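Local coordinates for putative polyketide synthase (PDB 1U0M), which catalyses the iterative condensation of five malonyl-CoA units and the cyclisation of the resulting pentaketide to 1,3,6,8-tetrahydroxynaphthalene, as a homodimeric type III polyketide synthase, at residues 78-83 with 111-116; 249-254 with 289-294; 256-261 with 347-352. All coordinates share one frame; numbering follows the deposited sequence.

Overall arrangement
Contact 1 sets helix 73-99 against the end of strand 108-112 and the loop after it, contact 2 joins two helix ends, and contact 3 lays helix 251-263 on strand 346-355. Contact 1 lies opposite the other two across the chain's centre, about 33 Å from contact 2 and about 30 Å from contact 3 between centres. Contacts 2 and 3 share helix 251-263 and touch, their centres about 12 Å apart, L292 meeting L258. The side chain of C146, the active-site residue by similarity, is about 9 Å from that of T115 and about 11 Å from that of M251; the T115 side chain lies about 5 Å from a bound polyethylene glycol, probably from the crystallisation liquor.

Contact 1 (78-83 with 111-116); sequences KVYERE and YVSCTG
Y80 and S113 are joined by the main polar link of the contact, a hydrogen bond of 2.7 Å between Y80 OH and S113 OG in which either hydroxyl could be the donor. Y111 adds a weak bond from its own hydroxyl, Y111 OH lying 3.5 Å from Y80 OH, and the Y80 oxygen sits in the plane of the Y111 ring, at its edge. The Y80 oxygen thus stands between two hydroxyls from the end of strand 108-112 and the loop after it. CH-pi packing supplies the rest: G116 CA is poised over the centre of one face of the Y80 ring, 3.8 Å from its centroid and only 4° off the normal. The ring reaches this place because CG lies anti to the backbone N (chi1 171°), carrying the side chain out from helix 73-99. A phenylalanine here would keep the ring over G116 but would probably leave S113 OG without its hydroxyl mate on the helix. The T115 side chain crosses that of Y80 at about a right angle, and its hydroxyl is bound mainly by E174. Buried throughout, the contact joins helix 73-99 to the loop that follows strand 108-112 in the N-terminal half of the thiolase fold, where the T115 side chain lies about 9 Å from that of C146, the active-site residue by similarity.

Contact 2 (249-254 with 289-294); sequences ATMEPL and STFLEV
E252 lies across the ring of F291 where the beginning of helix 251-263 meets the end of helix 281-291, a helix-helix packing in the C-terminal half of the thiolase fold. The aromatic ring is laid against the backbone and first side-chain carbons of the opposing turn. E252 CB stands over one face, offset toward the rim, 3.6 Å from the ring centroid and 16° off its normal, which makes a CH-pi contact. On the same turn E252 CA comes to 3.6 Å from F291 CG, and the backbone E252 N to 3.5 Å from F291 CD2, so the ring rests on main chain as well as side chain.

E252 CG lies opposite the backbone N (chi1 -178°), and the chain stays extended beyond it, which takes CG past the ring at 3.6 Å from F291 CE1. Its carboxylate plane is turned 66° from the ring plane. M251 approaches obliquely with its first carbon, M251 CB being 3.7 Å from F291 CD2; beyond this the chain bends away, and the side chain also touches I284, D287 and L288 of helix 281-291 and F341 of strand 337-342.

The two methylene carbons therefore meet different parts of one ring, M251 on the buried flank and E252 on the exposed one. F291 also touches A255, one helical turn further along. No hydrogen bond joins the two segments, and the polar end of E252 simply comes up to the ring carbons, with E252 OE1 3.1 Å from F291 CE1.

Contact 3 (256-261 with 347-352); sequences PALKEL and AEMSLG
M349 leaves strand 346-355 with CG anti to the carbonyl carbon (chi1 -56°), and a bend at chi3 then turns its methyl group, while the sulfur meets L258 and the backbone of A257. On the helix, L261 swings CG to the far side from its backbone N (chi1 177°), which sends its branched end across to L351. Both pairs bridge helix 251-263 and the strand, whose short segments run 9.7 Å apart at closest approach, their N-to-C directions 36° from parallel.

In the first pair the side chains cross at a slant. The L258 methyl CD2 reaches the thioether arm of M349, 3.6 Å from M349 SD, and lies at the same distance from M349 CG, so one methyl is set against two neighbouring atoms of the methionine. From the helix backbone A257 O approaches to 3.7 Å from M349 SD. In the second pair the leucines reach toward each other tip to tip, L261 CD1 standing 3.4 Å from L351 CD1, tighter than usual van der Waals contact. L351 CD1 also approaches the backbone of the helix, 3.5 Å from L261 O.

M349 and L351, two residues apart on the strand, turn the same face to the helix, while S350 between them points away, toward helix 148-162. Y221 and R217 of strand 212-222 extend the surface beside A257 and L261, and L258 also packs on L292, linking this layer to the loop directly after helix 281-291.

All five touching residues are buried and no hydrogen bond or salt bridge spans the segments. Between these two segments of the thiolase fold the join rests on methyl groups and a thioether, so it is consistent with attachment by apolar burial and not by directed polar bonds.

Contact 1 (78-83 with 111-116)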
loop_
_atom_site.group_PDB
_atom_site.type_symbol
_atom_site.label_atom_id
_atom_site.label_comp_id
_atom_site.label_asym_id
_atom_site.label_seq_id
_atom_site.Cartn_x
_atom_site.Cartn_y
_atom_site.Cartn_z
ATOM N N LYS A 78 -17.233 -7.056 -3.922
ATOM C CA LYS A 78 -17.327 -8.513 -3.962
ATOM C C LYS A 78 -16.963 -8.918 -5.394
ATOM O O LYS A 78 -16.178 -9.839 -5.612
ATOM C CB LYS A 78 -18.751 -8.987 -3.642
ATOM C CG LYS A 78 -18.892 -9.753 -2.327
ATOM C CD LYS A 78 -18.997 -8.815 -1.147
ATOM C CE LYS A 78 -20.433 -8.391 -0.921
ATOM N NZ LYS A 78 -21.260 -9.479 -0.321
ATOM N N VAL A 79 -17.523 -8.217 -6.379
ATOM C CA VAL A 79 -17.199 -8.529 -7.769
ATOM C C VAL A 79 -15.694 -8.384 -7.990
ATOM O O VAL A 79 -15.082 -9.183 -8.702
ATOM C CB VAL A 79 -17.902 -7.597 -8.737
ATOM C CG1 VAL A 79 -17.518 -7.959 -10.162
ATOM C CG2 VAL A 79 -19.399 -7.670 -8.520
ATOM N N TYR A 80 -15.106 -7.365 -7.361
ATOM C CA TYR A 80 -13.683 -7.109 -7.485
ATOM C C TYR A 80 -12.851 -8.315 -7.087
ATOM O O TYR A 80 -12.025 -8.757 -7.874
ATOM C CB TYR A 80 -13.284 -5.863 -6.668
ATOM C CG TYR A 80 -11.784 -5.636 -6.554
ATOM C CD1 TYR A 80 -11.082 -6.038 -5.416
ATOM C CD2 TYR A 80 -11.057 -5.088 -7.611
ATOM C CE1 TYR A 80 -9.696 -5.908 -5.338
ATOM C CE2 TYR A 80 -9.668 -4.956 -7.545
ATOM C CZ TYR A 80 -8.994 -5.369 -6.404
ATOM O OH TYR A 80 -7.618 -5.255 -6.334
ATOM N N GLU A 81 -13.066 -8.875 -5.893
ATOM C CA GLU A 81 -12.257 -10.027 -5.491
ATOM C C GLU A 81 -12.546 -11.298 -6.269
ATOM O O GLU A 81 -11.634 -12.069 -6.546
ATOM C CB GLU A 81 -12.347 -10.308 -3.978
ATOM C CG GLU A 81 -13.705 -10.627 -3.412
ATOM C CD GLU A 81 -13.618 -11.250 -2.015
ATOM O OE1 GLU A 81 -14.656 -11.302 -1.310
ATOM O OE2 GLU A 81 -12.519 -11.702 -1.625
ATOM N N ARG A 82 -13.801 -11.524 -6.637
ATOM C CA ARG A 82 -14.127 -12.718 -7.415
ATOM C C ARG A 82 -13.416 -12.688 -8.767
ATOM O O ARG A 82 -12.805 -13.682 -9.180
ATOM C CB ARG A 82 -15.628 -12.814 -7.675
ATOM C CG ARG A 82 -16.013 -14.012 -8.551
ATOM C CD ARG A 82 -17.436 -13.872 -9.098
ATOM N NE ARG A 82 -17.546 -12.871 -10.159
ATOM C CZ ARG A 82 -18.604 -12.086 -10.337
ATOM N NH1 ARG A 82 -19.640 -12.183 -9.516
ATOM N NH2 ARG A 82 -18.637 -11.216 -11.349
ATOM N N GLU A 83 -13.505 -11.542 -9.452
ATOM C CA GLU A 83 -12.896 -11.388 -10.770
ATOM C C GLU A 83 -11.378 -11.434 -10.740
ATOM O O GLU A 83 -10.750 -11.841 -11.711
ATOM C CB GLU A 83 -13.342 -10.075 -11.428
ATOM C CG GLU A 83 -14.829 -9.987 -11.788
ATOM C CD GLU A 83 -15.263 -11.046 -12.790
ATOM O OE1 GLU A 83 -14.433 -11.463 -13.628
ATOM O OE2 GLU A 83 -16.441 -11.451 -12.754
ATOM N N TYR A 111 1.889 -6.178 -5.337
ATOM C CA TYR A 111 0.535 -6.108 -5.872
ATOM C C TYR A 111 -0.033 -4.693 -5.855
ATOM O O TYR A 111 -0.224 -4.112 -4.784
ATOM C CB TYR A 111 -0.370 -7.035 -5.059
ATOM C CG TYR A 111 -1.750 -7.265 -5.658
ATOM C CD1 TYR A 111 -1.987 -8.334 -6.526
ATOM C CD2 TYR A 111 -2.816 -6.419 -5.348
ATOM C CE1 TYR A 111 -3.253 -8.555 -7.061
ATOM C CE2 TYR A 111 -4.079 -6.634 -5.878
ATOM C CZ TYR A 111 -4.293 -7.703 -6.730
ATOM O OH TYR A 111 -5.553 -7.927 -7.230
ATOM N N VAL A 112 -0.308 -4.137 -7.035
ATOM C CA VAL A 112 -0.875 -2.791 -7.102
ATOM C C VAL A 112 -2.276 -2.735 -7.712
ATOM O O VAL A 112 -2.552 -3.307 -8.765
ATOM C CB VAL A 112 0.043 -1.825 -7.865
ATOM C CG1 VAL A 112 1.383 -1.763 -7.169
ATOM C CG2 VAL A 112 0.199 -2.268 -9.306
ATOM N N SER A 113 -3.159 -2.037 -7.015
ATOM C CA SER A 113 -4.539 -1.875 -7.441
ATOM C C SER A 113 -5.196 -0.767 -6.643
ATOM O O SER A 113 -5.036 -0.694 -5.427
ATOM C CB SER A 113 -5.316 -3.165 -7.222
ATOM O OG SER A 113 -6.703 -2.925 -7.379
ATOM N N CYS A 114 -5.934 0.099 -7.321
ATOM C CA CYS A 114 -6.621 1.193 -6.638
ATOM C C CYS A 114 -8.103 1.148 -6.962
ATOM O O CYS A 114 -8.863 2.040 -6.592
ATOM C CB CYS A 114 -6.040 2.537 -7.077
ATOM S SG CYS A 114 -6.288 2.928 -8.809
ATOM N N THR A 115 -8.517 0.082 -7.636
ATOM C CA THR A 115 -9.906 -0.060 -8.056
ATOM C C THR A 115 -10.806 -0.867 -7.141
ATOM O O THR A 115 -11.963 -1.111 -7.450
ATOM C CB THR A 115 -9.949 -0.650 -9.443
ATOM O OG1 THR A 115 -8.975 -1.694 -9.523
ATOM C CG2 THR A 115 -9.631 0.437 -10.475
ATOM N N GLY A 116 -10.271 -1.269 -6.007
ATOM C CA GLY A 116 -11.054 -2.023 -5.064
ATOM C C GLY A 116 -10.234 -2.100 -3.805
ATOM O O GLY A 116 -9.061 -1.741 -3.797
#

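Contact 2 (249-254 with 289-294)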
loop_
_atom_site.group_PDB
_atom_site.type_symbol
_atom_site.label_atom_id
_atom_site.label_comp_id
_atom_site.label_asym_id
_atom_site.label_seq_id
_atom_site.Cartn_x
_atom_site.Cartn_y
_atom_site.Cartn_z
ATOM N N ALA A 249 -1.768 20.336 -18.365
ATOM C CA ALA A 249 -0.842 21.462 -18.304
ATOM C C ALA A 249 0.344 21.200 -17.372
ATOM O O ALA A 249 1.396 21.832 -17.506
ATOM C CB ALA A 249 -1.583 22.724 -17.859
ATOM N N THR A 250 0.175 20.273 -16.432
ATOM C CA THR A 250 1.236 19.945 -15.477
ATOM C C THR A 250 2.429 19.281 -16.171
ATOM O O THR A 250 3.470 19.035 -15.552
ATOM C CB THR A 250 0.721 19.001 -14.359
ATOM O OG1 THR A 250 0.437 17.710 -14.911
ATOM C CG2 THR A 250 -0.546 19.569 -13.724
ATOM N N MET A 251 2.270 18.999 -17.459
ATOM C CA MET A 251 3.329 18.375 -18.239
ATOM C C MET A 251 4.550 19.295 -18.312
ATOM O O MET A 251 5.691 18.832 -18.371
ATOM C CB MET A 251 2.827 18.074 -19.649
ATOM C CG MET A 251 3.212 16.699 -20.163
ATOM S SD MET A 251 2.393 15.374 -19.251
ATOM C CE MET A 251 3.682 14.853 -18.144
ATOM N N GLU A 252 4.300 20.601 -18.299
ATOM C CA GLU A 252 5.378 21.582 -18.359
ATOM C C GLU A 252 6.298 21.444 -17.147
ATOM O O GLU A 252 7.509 21.281 -17.297
ATOM C CB GLU A 252 4.797 23.005 -18.442
ATOM C CG GLU A 252 5.839 24.114 -18.560
ATOM C CD GLU A 252 5.222 25.486 -18.820
ATOM O OE1 GLU A 252 4.571 25.660 -19.874
ATOM O OE2 GLU A 252 5.389 26.395 -17.974
ATOM N N PRO A 253 5.740 21.496 -15.929
ATOM C CA PRO A 253 6.569 21.372 -14.725
ATOM C C PRO A 253 7.222 20.004 -14.542
ATOM O O PRO A 253 8.221 19.880 -13.839
ATOM C CB PRO A 253 5.587 21.687 -13.598
ATOM C CG PRO A 253 4.601 22.606 -14.253
ATOM C CD PRO A 253 4.374 21.911 -15.566
ATOM N N LEU A 254 6.658 18.980 -15.173
ATOM C CA LEU A 254 7.188 17.628 -15.040
ATOM C C LEU A 254 8.341 17.320 -15.980
ATOM O O LEU A 254 9.235 16.546 -15.636
ATOM C CB LEU A 254 6.072 16.601 -15.253
ATOM C CG LEU A 254 6.480 15.127 -15.371
ATOM C CD1 LEU A 254 7.292 14.690 -14.164
ATOM C CD2 LEU A 254 5.237 14.284 -15.487
ATOM N N SER A 289 5.296 15.008 -25.311
ATOM C CA SER A 289 6.049 14.892 -26.557
ATOM C C SER A 289 6.427 16.271 -27.085
ATOM O O SER A 289 6.927 16.404 -28.203
ATOM C CB SER A 289 5.221 14.160 -27.614
ATOM O OG SER A 289 4.017 14.855 -27.889
ATOM N N THR A 290 6.180 17.298 -26.277
ATOM C CA THR A 290 6.493 18.673 -26.660
ATOM C C THR A 290 7.377 19.330 -25.602
ATOM O O THR A 290 8.497 19.742 -25.893
ATOM C CB THR A 290 5.205 19.518 -26.842
ATOM O OG1 THR A 290 4.396 19.419 -25.664
ATOM C CG2 THR A 290 4.407 19.034 -28.047
ATOM N N PHE A 291 6.868 19.428 -24.377
ATOM C CA PHE A 291 7.612 20.035 -23.281
ATOM C C PHE A 291 8.960 19.346 -23.077
ATOM O O PHE A 291 9.931 19.988 -22.679
ATOM C CB PHE A 291 6.788 19.980 -21.986
ATOM C CG PHE A 291 5.676 21.002 -21.927
ATOM C CD1 PHE A 291 5.968 22.359 -21.972
ATOM C CD2 PHE A 291 4.347 20.606 -21.823
ATOM C CE1 PHE A 291 4.947 23.316 -21.916
ATOM C CE2 PHE A 291 3.316 21.556 -21.766
ATOM C CZ PHE A 291 3.618 22.915 -21.811
ATOM N N LEU A 292 9.010 18.043 -23.361
ATOM C CA LEU A 292 10.234 17.261 -23.208
ATOM C C LEU A 292 11.023 17.407 -24.498
ATOM O O LEU A 292 12.230 17.630 -24.471
ATOM C CB LEU A 292 9.936 15.774 -22.953
ATOM C CG LEU A 292 11.081 15.035 -22.260
ATOM C CD1 LEU A 292 10.997 15.297 -20.766
ATOM C CD2 LEU A 292 10.998 13.556 -22.522
ATOM N N GLU A 293 10.330 17.268 -25.625
ATOM C CA GLU A 293 10.941 17.427 -26.940
ATOM C C GLU A 293 11.569 16.180 -27.523
ATOM O O GLU A 293 12.691 16.203 -28.011
ATOM C CB GLU A 293 11.985 18.551 -26.902
ATOM C CG GLU A 293 11.502 19.821 -26.211
ATOM C CD GLU A 293 12.608 20.802 -25.944
ATOM O OE1 GLU A 293 13.717 20.371 -25.572
ATOM O OE2 GLU A 293 12.371 22.016 -26.086
ATOM N N VAL A 294 10.824 15.089 -27.462
ATOM C CA VAL A 294 11.270 13.841 -28.032
ATOM C C VAL A 294 10.614 13.907 -29.400
ATOM O O VAL A 294 11.034 14.668 -30.281
ATOM C CB VAL A 294 10.773 12.629 -27.215
ATOM C CG1 VAL A 294 10.973 11.340 -27.992
ATOM C CG2 VAL A 294 11.521 12.569 -25.921
#

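Contact 3 (256-261 with 347-352)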
loop_
_atom_site.group_PDB
_atom_site.type_symbol
_atom_site.label_atom_id
_atom_site.label_comp_id
_atom_site.label_asym_id
_atom_site.label_seq_id
_atom_site.Cartn_x
_atom_site.Cartn_y
_atom_site.Cartn_z
ATOM N N PRO A 256 11.060 18.900 -16.859
ATOM C CA PRO A 256 12.379 19.097 -16.246
ATOM C C PRO A 256 12.763 17.966 -15.295
ATOM O O PRO A 256 13.914 17.533 -15.263
ATOM C CB PRO A 256 12.223 20.428 -15.516
ATOM C CG PRO A 256 11.243 21.162 -16.374
ATOM C CD PRO A 256 10.218 20.096 -16.668
ATOM N N ALA A 257 11.793 17.499 -14.514
ATOM C CA ALA A 257 12.030 16.420 -13.566
ATOM C C ALA A 257 12.483 15.181 -14.321
ATOM O O ALA A 257 13.216 14.347 -13.790
ATOM C CB ALA A 257 10.758 16.121 -12.783
ATOM N N LEU A 258 12.035 15.064 -15.564
ATOM C CA LEU A 258 12.411 13.931 -16.395
ATOM C C LEU A 258 13.840 14.119 -16.887
ATOM O O LEU A 258 14.605 13.163 -16.983
ATOM C CB LEU A 258 11.457 13.815 -17.584
ATOM C CG LEU A 258 10.076 13.243 -17.260
ATOM C CD1 LEU A 258 9.155 13.394 -18.454
ATOM C CD2 LEU A 258 10.223 11.782 -16.876
ATOM N N LYS A 259 14.198 15.361 -17.191
ATOM C CA LYS A 259 15.538 15.668 -17.664
ATOM C C LYS A 259 16.526 15.630 -16.507
ATOM O O LYS A 259 17.591 15.027 -16.618
ATOM C CB LYS A 259 15.551 17.039 -18.338
ATOM C CG LYS A 259 14.686 17.083 -19.588
ATOM C CD LYS A 259 14.486 18.492 -20.109
ATOM C CE LYS A 259 13.522 18.492 -21.290
ATOM N NZ LYS A 259 13.129 19.861 -21.729
ATOM N N GLU A 260 16.169 16.264 -15.395
ATOM C CA GLU A 260 17.031 16.285 -14.217
ATOM C C GLU A 260 17.589 14.899 -13.915
ATOM O O GLU A 260 18.797 14.713 -13.818
ATOM C CB GLU A 260 16.253 16.793 -12.996
ATOM C CG GLU A 260 16.511 18.247 -12.602
ATOM C CD GLU A 260 17.422 18.977 -13.566
ATOM O OE1 GLU A 260 18.501 19.438 -13.131
ATOM O OE2 GLU A 260 17.058 19.094 -14.756
ATOM N N LEU A 261 16.695 13.931 -13.771
ATOM C CA LEU A 261 17.077 12.561 -13.469
ATOM C C LEU A 261 17.702 11.885 -14.678
ATOM O O LEU A 261 18.610 11.064 -14.543
ATOM C CB LEU A 261 15.846 11.777 -12.994
ATOM C CG LEU A 261 15.940 10.281 -12.670
ATOM C CD1 LEU A 261 15.862 9.469 -13.945
ATOM C CD2 LEU A 261 17.224 9.994 -11.900
ATOM N N ALA A 347 5.308 10.900 -9.900
ATOM C CA ALA A 347 5.935 10.422 -11.115
ATOM C C ALA A 347 7.011 9.405 -10.759
ATOM O O ALA A 347 8.009 9.744 -10.125
ATOM C CB ALA A 347 6.550 11.593 -11.873
ATOM N N GLU A 348 6.791 8.154 -11.139
ATOM C CA GLU A 348 7.775 7.122 -10.876
ATOM C C GLU A 348 8.525 6.897 -12.184
ATOM O O GLU A 348 8.040 6.223 -13.090
ATOM C CB GLU A 348 7.102 5.831 -10.401
ATOM C CG GLU A 348 6.471 5.927 -9.009
ATOM C CD GLU A 348 7.494 6.134 -7.897
ATOM O OE1 GLU A 348 8.181 7.172 -7.904
ATOM O OE2 GLU A 348 7.613 5.258 -7.012
ATOM N N MET A 349 9.709 7.493 -12.269
ATOM C CA MET A 349 10.558 7.410 -13.451
ATOM C C MET A 349 11.606 6.316 -13.290
ATOM O O MET A 349 12.044 6.026 -12.183
ATOM C CB MET A 349 11.232 8.765 -13.675
ATOM C CG MET A 349 10.237 9.895 -13.802
ATOM S SD MET A 349 10.881 11.529 -13.391
ATOM C CE MET A 349 10.754 11.504 -11.587
ATOM N N SER A 350 12.003 5.713 -14.403
ATOM C CA SER A 350 12.995 4.645 -14.391
ATOM C C SER A 350 13.826 4.641 -15.684
ATOM O O SER A 350 13.274 4.564 -16.781
ATOM C CB SER A 350 12.288 3.299 -14.218
ATOM O OG SER A 350 13.208 2.227 -14.237
ATOM N N LEU A 351 15.149 4.736 -15.549
ATOM C CA LEU A 351 16.053 4.727 -16.701
ATOM C C LEU A 351 16.717 3.351 -16.814
ATOM O O LEU A 351 17.162 2.793 -15.816
ATOM C CB LEU A 351 17.121 5.823 -16.549
ATOM C CG LEU A 351 16.669 7.292 -16.584
ATOM C CD1 LEU A 351 17.862 8.224 -16.354
ATOM C CD2 LEU A 351 16.009 7.589 -17.921
ATOM N N GLY A 352 16.768 2.804 -18.029
ATOM C CA GLY A 352 17.371 1.496 -18.237
ATOM C C GLY A 352 17.676 1.140 -19.691
ATOM O O GLY A 352 17.007 1.618 -20.606
#